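PDB 3EUW: Myo-inositol dehydrogenase from Corynebacterium glutamicum, which probably oxidises myo-inositol at its 2-position with NAD+ as the hydride acceptor, as a tetrameric member of the Gfo/Idh/MocA family. Local coordinates for residues Leu31-Pro37 against Asn49-Ala55; Cys108-Ile112 against Asn306-Gly310; Ile134-Val138 against Arg183-Pro187. All coordinates share one frame; numbering follows the deposited sequence.

How the contacts relate
Contact 1 (31-37 with 49-55) is the edge of the parallel sheet in the nucleotide-binding domain, made largely by backbone hydrogen bonds; five of its residues are buried and three exposed. The other two join helices through side chains, and their touching residues are buried or partly exposed. Contact 2 (108-112 with 306-310) ties a Rossmann-domain helix to helix 307-326 with a salt bridge beside a phenylalanine wedge; contact 3 (134-138 with 183-187), within the C-terminal domain, sets an asparagine amide between two phenylalanine rings. Contacts 1 and 3 lie on opposite sides of the chain's centre, their centres about 37 Å apart. Contacts 2 and 3 touch through a salt bridge of Arg183 NH1 with Asp309 OD1.

Contact 1: Leu31-Pro37 against Asn49-Ala55; sequences LVVIADP and NGAEAVA
Ile34 sits at the middle of the pairing, its amide and carbonyl both bonded to the neighbouring strand. Ile34 N donates to Glu52 O at 3.1 Å, and Ile34 O receives Val54 N at 3.0 Å in a nearly straight bond (N-H...O 168°). Asp36 N continues the pattern to Val54 O at 3.2 Å, while Glu52 N to Val32 O at the other end is weak. CA-H groups add to the carbonyl contacts: Ala35 CA lies 3.2 Å from Val54 O, which thus takes both this C-H and the amide of Asp36.

On one face of the sheet Val54 CG2 does the touching, packing on Ala35 CB at 3.7 Å and, more loosely, on Val33 CG2. Val54 chi1 (-57°) sets CG1 anti to the carbonyl carbon, which leaves CG2 between the backbone N and the carbonyl carbon, the methyl that meets strand 29-35. Helix 57-60 meets the same side chains through Val60, which touches both Ala35 and Val54. Ile34 and Ala53 point to the other face, where helix 39-47 covers them. Before the paired strand, Ala51 CB presses against Leu31 O at 3.3 Å.

In the second shell, strand 5-10 flanks strand 29-35 on the side away from Glu52-Val54. The carboxylate of Asp36 is held by two backbone amides, OD2 by Ala12 N and OD1 by Phe38 N, which limits its rotation. Asn49 ND2 is tied back to Leu45 O.

Strand 29-35, helix 39-47 and strand 52-54 form a parallel beta-alpha-beta unit at the sheet edge. An acidic residue ending the second strand beside the glycine-rich turn is characteristic of NAD-binding Rossmann folds, consistent with Asp36 lying near the nucleotide site.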
ATOM      1  N   LEU A  31      29.208  28.731  -7.291  1.00 26.68           N
ATOM      2  CA  LEU A  31      29.177  29.482  -6.041  1.00 26.36           C
ATOM      3  C   LEU A  31      30.518  30.208  -5.894  1.00 27.92           C
ATOM      4  O   LEU A  31      31.561  29.567  -5.778  1.00 27.94           O
ATOM      5  CB  LEU A  31      28.966  28.522  -4.869  1.00 24.46           C
ATOM      6  CG  LEU A  31      28.954  29.151  -3.476  1.00 26.81           C
ATOM      7  CD1 LEU A  31      27.842  30.181  -3.393  1.00 24.80           C
ATOM      8  CD2 LEU A  31      28.766  28.069  -2.421  1.00 25.12           C
ATOM      9  N   VAL A  32      30.498  31.536  -5.893  1.00 28.41           N
ATOM     10  CA  VAL A  32      31.743  32.284  -5.791  1.00 29.30           C
ATOM     11  C   VAL A  32      31.985  32.976  -4.465  1.00 30.09           C
ATOM     12  O   VAL A  32      33.090  33.443  -4.210  1.00 31.41           O
ATOM     13  CB  VAL A  32      31.862  33.334  -6.912  1.00 30.19           C
ATOM     14  CG1 VAL A  32      31.825  32.647  -8.256  1.00 29.60           C
ATOM     15  CG2 VAL A  32      30.749  34.363  -6.799  1.00 30.30           C
ATOM     16  N   VAL A  33      30.968  33.056  -3.619  1.00 29.43           N
ATOM     17  CA  VAL A  33      31.162  33.692  -2.328  1.00 29.00           C
ATOM     18  C   VAL A  33      30.071  33.335  -1.331  1.00 28.99           C
ATOM     19  O   VAL A  33      28.888  33.294  -1.673  1.00 29.33           O
ATOM     20  CB  VAL A  33      31.257  35.236  -2.467  1.00 29.29           C
ATOM     21  CG1 VAL A  33      29.925  35.809  -2.919  1.00 30.73           C
ATOM     22  CG2 VAL A  33      31.681  35.854  -1.141  1.00 27.32           C
ATOM     23  N   ILE A  34      30.496  33.060  -0.098  1.00 28.08           N
ATOM     24  CA  ILE A  34      29.603  32.706   0.997  1.00 26.46           C
ATOM     25  C   ILE A  34      29.802  33.718   2.127  1.00 27.18           C
ATOM     26  O   ILE A  34      30.925  33.970   2.547  1.00 27.18           O
ATOM     27  CB  ILE A  34      29.914  31.300   1.549  1.00 27.42           C
ATOM     28  CG1 ILE A  34      29.774  30.259   0.438  1.00 27.12           C
ATOM     29  CG2 ILE A  34      28.976  30.974   2.706  1.00 26.04           C
ATOM     30  CD1 ILE A  34      29.988  28.843   0.898  1.00 24.88           C
ATOM     31  N   ALA A  35      28.708  34.295   2.608  1.00 26.74           N
ATOM     32  CA  ALA A  35      28.771  35.274   3.682  1.00 28.64           C
ATOM     33  C   ALA A  35      28.019  34.794   4.926  1.00 31.42           C
ATOM     34  O   ALA A  35      26.912  34.253   4.834  1.00 31.00           O
ATOM     35  CB  ALA A  35      28.197  36.606   3.210  1.00 26.74           C
ATOM     36  N   ASP A  36      28.635  34.998   6.086  1.00 31.57           N
ATOM     37  CA  ASP A  36      28.048  34.614   7.361  1.00 32.58           C
ATOM     38  C   ASP A  36      28.882  35.244   8.465  1.00 34.26           C
ATOM     39  O   ASP A  36      30.089  35.025   8.535  1.00 33.71           O
ATOM     40  CB  ASP A  36      28.060  33.096   7.527  1.00 32.33           C
ATOM     41  CG  ASP A  36      27.112  32.625   8.612  1.00 33.96           C
ATOM     42  OD1 ASP A  36      27.218  33.116   9.759  1.00 33.91           O
ATOM     43  OD2 ASP A  36      26.256  31.765   8.313  1.00 33.30           O
ATOM     44  N   PRO A  37      28.252  36.041   9.339  1.00 35.60           N
ATOM     45  CA  PRO A  37      28.998  36.676  10.426  1.00 36.31           C
ATOM     46  C   PRO A  37      29.928  35.674  11.104  1.00 37.20           C
ATOM     47  O   PRO A  37      31.053  36.010  11.483  1.00 36.93           O
ATOM     48  CB  PRO A  37      27.893  37.199  11.349  1.00 37.91           C
ATOM     49  CG  PRO A  37      26.707  36.321  11.023  1.00 37.96           C
ATOM     50  CD  PRO A  37      26.802  36.203   9.530  1.00 36.16           C
ATOM     51  N   ASN A  49      33.728  24.022  -1.452  1.00 50.23           N
ATOM     52  CA  ASN A  49      33.069  24.275  -2.727  1.00 51.07           C
ATOM     53  C   ASN A  49      33.868  25.237  -3.592  1.00 50.76           C
ATOM     54  O   ASN A  49      33.329  25.843  -4.517  1.00 51.00           O
ATOM     55  CB  ASN A  49      31.666  24.843  -2.489  1.00 51.30           C
ATOM     56  CG  ASN A  49      30.732  23.841  -1.833  1.00 51.83           C
ATOM     57  OD1 ASN A  49      30.333  22.851  -2.448  1.00 52.78           O
ATOM     58  ND2 ASN A  49      30.383  24.091  -0.576  1.00 52.52           N
ATOM     59  N   GLY A  50      35.154  25.378  -3.285  1.00 50.97           N
ATOM     60  CA  GLY A  50      36.005  26.274  -4.048  1.00 50.30           C
ATOM     61  C   GLY A  50      35.442  27.679  -4.181  1.00 49.91           C
ATOM     62  O   GLY A  50      35.139  28.129  -5.286  1.00 51.26           O
ATOM     63  N   ALA A  51      35.301  28.375  -3.057  1.00 48.37           N
ATOM     64  CA  ALA A  51      34.769  29.731  -3.074  1.00 46.71           C
ATOM     65  C   ALA A  51      35.349  30.555  -1.939  1.00 45.78           C
ATOM     66  O   ALA A  51      35.959  30.014  -1.022  1.00 46.84           O
ATOM     67  CB  ALA A  51      33.252  29.699  -2.967  1.00 44.87           C
ATOM     68  N   GLU A  52      35.157  31.868  -2.014  1.00 45.59           N
ATOM     69  CA  GLU A  52      35.645  32.772  -0.983  1.00 46.14           C
ATOM     70  C   GLU A  52      34.660  32.811   0.178  1.00 44.83           C
ATOM     71  O   GLU A  52      33.508  32.403   0.045  1.00 44.93           O
ATOM     72  CB  GLU A  52      35.813  34.189  -1.538  1.00 49.40           C
ATOM     73  CG  GLU A  52      37.037  34.399  -2.418  1.00 55.73           C
ATOM     74  CD  GLU A  52      37.192  35.852  -2.850  1.00 58.32           C
ATOM     75  OE1 GLU A  52      37.287  36.732  -1.964  1.00 59.80           O
ATOM     76  OE2 GLU A  52      37.217  36.113  -4.075  1.00 59.45           O
ATOM     77  N   ALA A  53      35.120  33.311   1.319  1.00 43.39           N
ATOM     78  CA  ALA A  53      34.276  33.418   2.496  1.00 41.61           C
ATOM     79  C   ALA A  53      34.468  34.789   3.120  1.00 40.52           C
ATOM     80  O   ALA A  53      35.593  35.205   3.380  1.00 42.20           O
ATOM     81  CB  ALA A  53      34.636  32.328   3.501  1.00 40.12           C
ATOM     82  N   VAL A  54      33.364  35.493   3.335  1.00 39.19           N
ATOM     83  CA  VAL A  54      33.403  36.815   3.950  1.00 38.26           C
ATOM     84  C   VAL A  54      32.375  36.827   5.072  1.00 39.03           C
ATOM     85  O   VAL A  54      31.490  35.969   5.124  1.00 38.58           O
ATOM     86  CB  VAL A  54      33.061  37.926   2.940  1.00 38.83           C
ATOM     87  CG1 VAL A  54      34.021  37.863   1.758  1.00 36.95           C
ATOM     88  CG2 VAL A  54      31.612  37.786   2.475  1.00 38.06           C
ATOM     89  N   ALA A  55      32.473  37.804   5.962  1.00 38.69           N
ATOM     90  CA  ALA A  55      31.550  37.870   7.083  1.00 38.82           C
ATOM     91  C   ALA A  55      30.445  38.898   6.915  1.00 38.44           C
ATOM     92  O   ALA A  55      29.425  38.827   7.596  1.00 39.39           O
ATOM     93  CB  ALA A  55      32.327  38.150   8.364  1.00 38.92           C
TER

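Contact 2: Cys108-Ile112 against Asn306-Gly310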
ATOM      1  N   CYS A 108       9.242  47.423   2.459  1.00 33.46           N
ATOM      2  CA  CYS A 108      10.194  46.891   1.500  1.00 31.83           C
ATOM      3  C   CYS A 108       9.633  46.953   0.081  1.00 32.88           C
ATOM      4  O   CYS A 108      10.316  47.392  -0.845  1.00 32.40           O
ATOM      5  CB  CYS A 108      10.554  45.451   1.854  1.00 29.56           C
ATOM      6  SG  CYS A 108      11.468  44.610   0.560  1.00 27.71           S
ATOM      7  N   LYS A 109       8.386  46.524  -0.086  1.00 34.43           N
ATOM      8  CA  LYS A 109       7.760  46.533  -1.402  1.00 36.38           C
ATOM      9  C   LYS A 109       7.739  47.922  -2.043  1.00 37.18           C
ATOM     10  O   LYS A 109       7.863  48.054  -3.260  1.00 35.83           O
ATOM     11  CB  LYS A 109       6.340  46.000  -1.310  1.00 37.28           C
ATOM     12  CG  LYS A 109       5.651  45.869  -2.651  1.00 40.76           C
ATOM     13  CD  LYS A 109       4.289  45.230  -2.465  1.00 45.46           C
ATOM     14  CE  LYS A 109       3.593  44.985  -3.787  1.00 47.57           C
ATOM     15  NZ  LYS A 109       2.307  44.274  -3.563  1.00 49.74           N
ATOM     16  N   GLU A 110       7.567  48.949  -1.218  1.00 38.47           N
ATOM     17  CA  GLU A 110       7.537  50.321  -1.700  1.00 40.80           C
ATOM     18  C   GLU A 110       8.921  50.810  -2.130  1.00 39.99           C
ATOM     19  O   GLU A 110       9.081  51.382  -3.204  1.00 38.47           O
ATOM     20  CB  GLU A 110       6.973  51.239  -0.613  1.00 44.66           C
ATOM     21  CG  GLU A 110       5.462  51.398  -0.654  1.00 50.99           C
ATOM     22  CD  GLU A 110       4.864  51.723   0.706  1.00 55.60           C
ATOM     23  OE1 GLU A 110       5.518  52.443   1.495  1.00 58.60           O
ATOM     24  OE2 GLU A 110       3.731  51.264   0.981  1.00 57.37           O
ATOM     25  N   LYS A 111       9.926  50.573  -1.297  1.00 39.64           N
ATOM     26  CA  LYS A 111      11.272  51.012  -1.622  1.00 40.56           C
ATOM     27  C   LYS A 111      11.796  50.400  -2.919  1.00 40.00           C
ATOM     28  O   LYS A 111      12.341  51.106  -3.765  1.00 40.83           O
ATOM     29  CB  LYS A 111      12.232  50.687  -0.473  1.00 42.22           C
ATOM     30  CG  LYS A 111      13.640  51.227  -0.691  1.00 45.80           C
ATOM     31  CD  LYS A 111      14.538  51.033   0.527  1.00 48.10           C
ATOM     32  CE  LYS A 111      14.080  51.875   1.713  1.00 50.67           C
ATOM     33  NZ  LYS A 111      15.000  51.747   2.886  1.00 49.46           N
ATOM     34  N   ILE A 112      11.616  49.095  -3.087  1.00 38.58           N
ATOM     35  CA  ILE A 112      12.106  48.414  -4.279  1.00 36.31           C
ATOM     36  C   ILE A 112      11.221  48.591  -5.513  1.00 36.56           C
ATOM     37  O   ILE A 112      11.694  48.484  -6.644  1.00 36.20           O
ATOM     38  CB  ILE A 112      12.291  46.901  -4.015  1.00 36.27           C
ATOM     39  CG1 ILE A 112      10.937  46.237  -3.781  1.00 35.28           C
ATOM     40  CG2 ILE A 112      13.165  46.691  -2.793  1.00 35.74           C
ATOM     41  CD1 ILE A 112      11.027  44.746  -3.593  1.00 38.10           C
ATOM     42  N   ASN A 306       6.681  34.237  -6.614  1.00 21.13           N
ATOM     43  CA  ASN A 306       7.178  35.606  -6.664  1.00 20.43           C
ATOM     44  C   ASN A 306       7.044  36.345  -5.329  1.00 21.39           C
ATOM     45  O   ASN A 306       6.552  35.804  -4.331  1.00 19.85           O
ATOM     46  CB  ASN A 306       6.450  36.409  -7.751  1.00 20.24           C
ATOM     47  CG  ASN A 306       4.961  36.531  -7.497  1.00 22.27           C
ATOM     48  OD1 ASN A 306       4.521  36.768  -6.369  1.00 21.48           O
ATOM     49  ND2 ASN A 306       4.176  36.393  -8.553  1.00 23.04           N
ATOM     50  N   PHE A 307       7.480  37.601  -5.337  1.00 20.54           N
ATOM     51  CA  PHE A 307       7.424  38.448  -4.161  1.00 21.02           C
ATOM     52  C   PHE A 307       6.004  38.476  -3.601  1.00 20.41           C
ATOM     53  O   PHE A 307       5.794  38.324  -2.399  1.00 19.96           O
ATOM     54  CB  PHE A 307       7.858  39.869  -4.537  1.00 20.85           C
ATOM     55  CG  PHE A 307       7.995  40.795  -3.365  1.00 19.93           C
ATOM     56  CD1 PHE A 307       9.201  40.900  -2.682  1.00 19.51           C
ATOM     57  CD2 PHE A 307       6.916  41.578  -2.951  1.00 19.36           C
ATOM     58  CE1 PHE A 307       9.338  41.775  -1.601  1.00 20.53           C
ATOM     59  CE2 PHE A 307       7.041  42.453  -1.870  1.00 17.33           C
ATOM     60  CZ  PHE A 307       8.254  42.552  -1.194  1.00 17.71           C
ATOM     61  N   GLU A 308       5.038  38.662  -4.490  1.00 21.58           N
ATOM     62  CA  GLU A 308       3.630  38.735  -4.119  1.00 21.91           C
ATOM     63  C   GLU A 308       3.148  37.480  -3.391  1.00 18.83           C
ATOM     64  O   GLU A 308       2.342  37.571  -2.475  1.00 16.81           O
ATOM     65  CB  GLU A 308       2.775  38.980  -5.367  1.00 24.17           C
ATOM     66  CG  GLU A 308       1.456  39.656  -5.086  1.00 30.40           C
ATOM     67  CD  GLU A 308       1.631  40.945  -4.302  1.00 34.83           C
ATOM     68  OE1 GLU A 308       2.475  41.786  -4.691  1.00 38.08           O
ATOM     69  OE2 GLU A 308       0.916  41.120  -3.297  1.00 35.77           O
ATOM     70  N   ASP A 309       3.632  36.313  -3.800  1.00 18.70           N
ATOM     71  CA  ASP A 309       3.228  35.082  -3.131  1.00 18.15           C
ATOM     72  C   ASP A 309       3.727  35.115  -1.694  1.00 17.17           C
ATOM     73  O   ASP A 309       3.109  34.537  -0.802  1.00 17.82           O
ATOM     74  CB  ASP A 309       3.799  33.855  -3.845  1.00 18.71           C
ATOM     75  CG  ASP A 309       3.246  33.686  -5.250  1.00 20.04           C
ATOM     76  OD1 ASP A 309       2.009  33.767  -5.431  1.00 18.32           O
ATOM     77  OD2 ASP A 309       4.052  33.459  -6.174  1.00 21.36           O
ATOM     78  N   GLY A 310       4.846  35.802  -1.479  1.00 17.44           N
ATOM     79  CA  GLY A 310       5.404  35.914  -0.143  1.00 18.10           C
ATOM     80  C   GLY A 310       4.574  36.846   0.726  1.00 17.96           C
ATOM     81  O   GLY A 310       4.410  36.623   1.923  1.00 16.69           O
TER
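Lys109 NZ and Glu308 OE1 meet at 2.7 Å in a salt bridge, the oxygen offering its syn lone pair, on the side of OE2. The lysine reaches it fully stretched, every torsion from chi1 (-175°) onward being close to 180°, whereas Glu308 bends at chi2 (54°) to bring its carboxylate round. Both residues are only partly exposed.

On its way the lysine stem crosses the Phe307 ring obliquely, Lys109 CB lying 3.7 Å from Phe307 CE2. Phe307 points toward helix 102-112, and Ile112 CD1 comes obliquely to Phe307 CE1, at 4.0 Å. Cys108 SG comes to the ring edge, 5.3 Å from the centroid of the Phe307 ring and 75° off the normal, a sulfur-aromatic contact. Ile98 and Ala116 also touch the buried Phe307.

The helix that carries this phenylalanine is fixed at its start by reciprocal bonds. Asp309 N donates to Asn306 OD1 at 2.8 Å, and Asn306 N returns a bond to Asp309 OD2 at the same length. Asn306 and Asp309 thus form a capping box at the N-terminus of helix 307-326, whose first turn, through Phe307 and Glu308, meets helix 102-112 of the Rossmann domain.

Contact 3: Ile134-Val138 against Arg183-Pro187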
ATOM      1  N   ILE A 134       0.868  16.547  -8.856  1.00 13.64           N
ATOM      2  CA  ILE A 134      -0.534  16.695  -8.495  1.00 13.19           C
ATOM      3  C   ILE A 134      -1.093  18.033  -8.967  1.00 12.34           C
ATOM      4  O   ILE A 134      -2.204  18.098  -9.476  1.00 16.39           O
ATOM      5  CB  ILE A 134      -0.729  16.584  -6.967  1.00 12.14           C
ATOM      6  CG1 ILE A 134      -0.317  15.190  -6.499  1.00 11.65           C
ATOM      7  CG2 ILE A 134      -2.193  16.869  -6.597  1.00 10.46           C
ATOM      8  CD1 ILE A 134      -0.452  14.982  -4.986  1.00  8.95           C
ATOM      9  N   ASN A 135      -0.321  19.099  -8.798  1.00 13.73           N
ATOM     10  CA  ASN A 135      -0.775  20.423  -9.217  1.00 14.08           C
ATOM     11  C   ASN A 135      -0.999  20.496 -10.733  1.00 12.85           C
ATOM     12  O   ASN A 135      -2.034  20.982 -11.193  1.00 13.23           O
ATOM     13  CB  ASN A 135       0.225  21.490  -8.778  1.00 13.33           C
ATOM     14  CG  ASN A 135      -0.249  22.891  -9.101  1.00 16.39           C
ATOM     15  OD1 ASN A 135      -0.105  23.355 -10.231  1.00 17.67           O
ATOM     16  ND2 ASN A 135      -0.842  23.565  -8.116  1.00 13.38           N
ATOM     17  N   ALA A 136      -0.029  19.996 -11.492  1.00 13.55           N
ATOM     18  CA  ALA A 136      -0.088  19.984 -12.952  1.00 14.02           C
ATOM     19  C   ALA A 136      -1.189  19.071 -13.486  1.00 16.26           C
ATOM     20  O   ALA A 136      -1.856  19.389 -14.472  1.00 16.29           O
ATOM     21  CB  ALA A 136       1.259  19.541 -13.521  1.00 13.44           C
ATOM     22  N   ARG A 137      -1.369  17.925 -12.840  1.00 16.33           N
ATOM     23  CA  ARG A 137      -2.386  16.989 -13.295  1.00 16.88           C
ATOM     24  C   ARG A 137      -3.770  17.540 -12.975  1.00 16.46           C
ATOM     25  O   ARG A 137      -4.704  17.358 -13.748  1.00 15.63           O
ATOM     26  CB  ARG A 137      -2.145  15.610 -12.674  1.00 15.83           C
ATOM     27  CG  ARG A 137      -0.819  14.995 -13.132  1.00 14.11           C
ATOM     28  CD  ARG A 137      -0.481  13.698 -12.400  1.00 15.95           C
ATOM     29  NE  ARG A 137      -1.448  12.638 -12.667  1.00 15.67           N
ATOM     30  CZ  ARG A 137      -1.390  11.421 -12.140  1.00 14.84           C
ATOM     31  NH1 ARG A 137      -0.407  11.096 -11.310  1.00 17.85           N
ATOM     32  NH2 ARG A 137      -2.319  10.525 -12.441  1.00 13.89           N
ATOM     33  N   VAL A 138      -3.897  18.232 -11.845  1.00 16.12           N
ATOM     34  CA  VAL A 138      -5.179  18.826 -11.494  1.00 15.58           C
ATOM     35  C   VAL A 138      -5.492  19.914 -12.529  1.00 16.76           C
ATOM     36  O   VAL A 138      -6.610  19.991 -13.042  1.00 17.48           O
ATOM     37  CB  VAL A 138      -5.157  19.454 -10.070  1.00 15.22           C
ATOM     38  CG1 VAL A 138      -6.372  20.369  -9.881  1.00 12.08           C
ATOM     39  CG2 VAL A 138      -5.179  18.342  -9.002  1.00 11.84           C
ATOM     40  N   ARG A 183      -2.446  28.239  -2.148  1.00 13.69           N
ATOM     41  CA  ARG A 183      -2.576  29.203  -3.243  1.00 14.96           C
ATOM     42  C   ARG A 183      -2.021  28.661  -4.553  1.00 13.70           C
ATOM     43  O   ARG A 183      -2.429  29.091  -5.629  1.00 15.14           O
ATOM     44  CB  ARG A 183      -1.890  30.534  -2.894  1.00 15.31           C
ATOM     45  CG  ARG A 183      -2.662  31.355  -1.874  1.00 13.23           C
ATOM     46  CD  ARG A 183      -2.217  32.815  -1.848  1.00 15.65           C
ATOM     47  NE  ARG A 183      -2.401  33.441  -3.155  1.00 16.54           N
ATOM     48  CZ  ARG A 183      -1.417  33.749  -3.989  1.00 16.21           C
ATOM     49  NH1 ARG A 183      -0.154  33.501  -3.657  1.00 14.26           N
ATOM     50  NH2 ARG A 183      -1.705  34.282  -5.170  1.00 15.18           N
ATOM     51  N   PHE A 184      -1.093  27.716  -4.458  1.00 13.48           N
ATOM     52  CA  PHE A 184      -0.502  27.095  -5.634  1.00 11.31           C
ATOM     53  C   PHE A 184      -1.637  26.420  -6.396  1.00 13.18           C
ATOM     54  O   PHE A 184      -1.640  26.381  -7.630  1.00 14.94           O
ATOM     55  CB  PHE A 184       0.548  26.068  -5.193  1.00 12.83           C
ATOM     56  CG  PHE A 184       1.312  25.418  -6.322  1.00 15.85           C
ATOM     57  CD1 PHE A 184       1.449  26.047  -7.562  1.00 14.55           C
ATOM     58  CD2 PHE A 184       1.984  24.212  -6.115  1.00 15.71           C
ATOM     59  CE1 PHE A 184       2.243  25.487  -8.567  1.00 13.12           C
ATOM     60  CE2 PHE A 184       2.783  23.647  -7.119  1.00 14.64           C
ATOM     61  CZ  PHE A 184       2.911  24.291  -8.345  1.00 14.59           C
ATOM     62  N   PHE A 185      -2.608  25.909  -5.642  1.00 11.13           N
ATOM     63  CA  PHE A 185      -3.760  25.221  -6.210  1.00 12.54           C
ATOM     64  C   PHE A 185      -4.941  26.153  -6.456  1.00 14.26           C
ATOM     65  O   PHE A 185      -5.593  26.072  -7.494  1.00 13.11           O
ATOM     66  CB  PHE A 185      -4.210  24.070  -5.292  1.00 10.51           C
ATOM     67  CG  PHE A 185      -3.431  22.793  -5.493  1.00 13.12           C
ATOM     68  CD1 PHE A 185      -3.877  21.811  -6.365  1.00 10.22           C
ATOM     69  CD2 PHE A 185      -2.219  22.599  -4.836  1.00 10.95           C
ATOM     70  CE1 PHE A 185      -3.117  20.651  -6.578  1.00 11.32           C
ATOM     71  CE2 PHE A 185      -1.464  21.448  -5.049  1.00 11.59           C
ATOM     72  CZ  PHE A 185      -1.911  20.475  -5.918  1.00  9.05           C
ATOM     73  N   VAL A 186      -5.212  27.025  -5.489  1.00 14.43           N
ATOM     74  CA  VAL A 186      -6.325  27.966  -5.565  1.00 16.56           C
ATOM     75  C   VAL A 186      -5.791  29.343  -5.179  1.00 17.33           C
ATOM     76  O   VAL A 186      -5.812  29.722  -4.008  1.00 18.51           O
ATOM     77  CB  VAL A 186      -7.446  27.566  -4.587  1.00 18.37           C
ATOM     78  CG1 VAL A 186      -8.633  28.505  -4.732  1.00 15.52           C
ATOM     79  CG2 VAL A 186      -7.860  26.112  -4.841  1.00 17.86           C
ATOM     80  N   PRO A 187      -5.307  30.106  -6.173  1.00 17.81           N
ATOM     81  CA  PRO A 187      -4.740  31.446  -6.008  1.00 19.33           C
ATOM     82  C   PRO A 187      -5.626  32.435  -5.274  1.00 19.64           C
ATOM     83  O   PRO A 187      -5.150  33.232  -4.466  1.00 22.68           O
ATOM     84  CB  PRO A 187      -4.481  31.900  -7.450  1.00 20.71           C
ATOM     85  CG  PRO A 187      -4.326  30.621  -8.200  1.00 18.50           C
ATOM     86  CD  PRO A 187      -5.377  29.744  -7.597  1.00 16.13           C
TER
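The Asn135 amide stacks on the Phe184 ring, their planes only 10° apart, with Asn135 ND2 3.3 Å above the ring centre. Asn135 CB adds a CH-pi contact, 4.1 Å from the Phe184 centroid. ND2 of Asn135 also stands over a face of Phe185, 3.6 Å above the centre of that ring. A chi1 of -176°, with CG opposite the backbone N, carries the amide out between the two phenylalanines.

The hydrogen bond across the contact runs from Asn135 ND2 to Phe184 O at 3.0 Å. The acceptor lies nearly in the amide plane, but the donor approaches from above the carbonyl plane, 72° out of it, rather than on a lone pair.

Two methyl groups meet the edge of the Phe185 ring. Ile134 CG2 lies 3.7 Å from Phe185 CZ, and Val138 CG2 approaches CE1 in the ring plane. Beyond them, Leu241 of strand 238-245 touches both Ile134 and Phe185, so helices 129-139 and 169-185 pack together on the beta sheet of the C-terminal domain.

One amide nitrogen thus serves as hydrogen-bond donor and aromatic partner, which should limit the rotation of Asn135; Phe184 O accepts one N-H of this amide among hydrophobic rings.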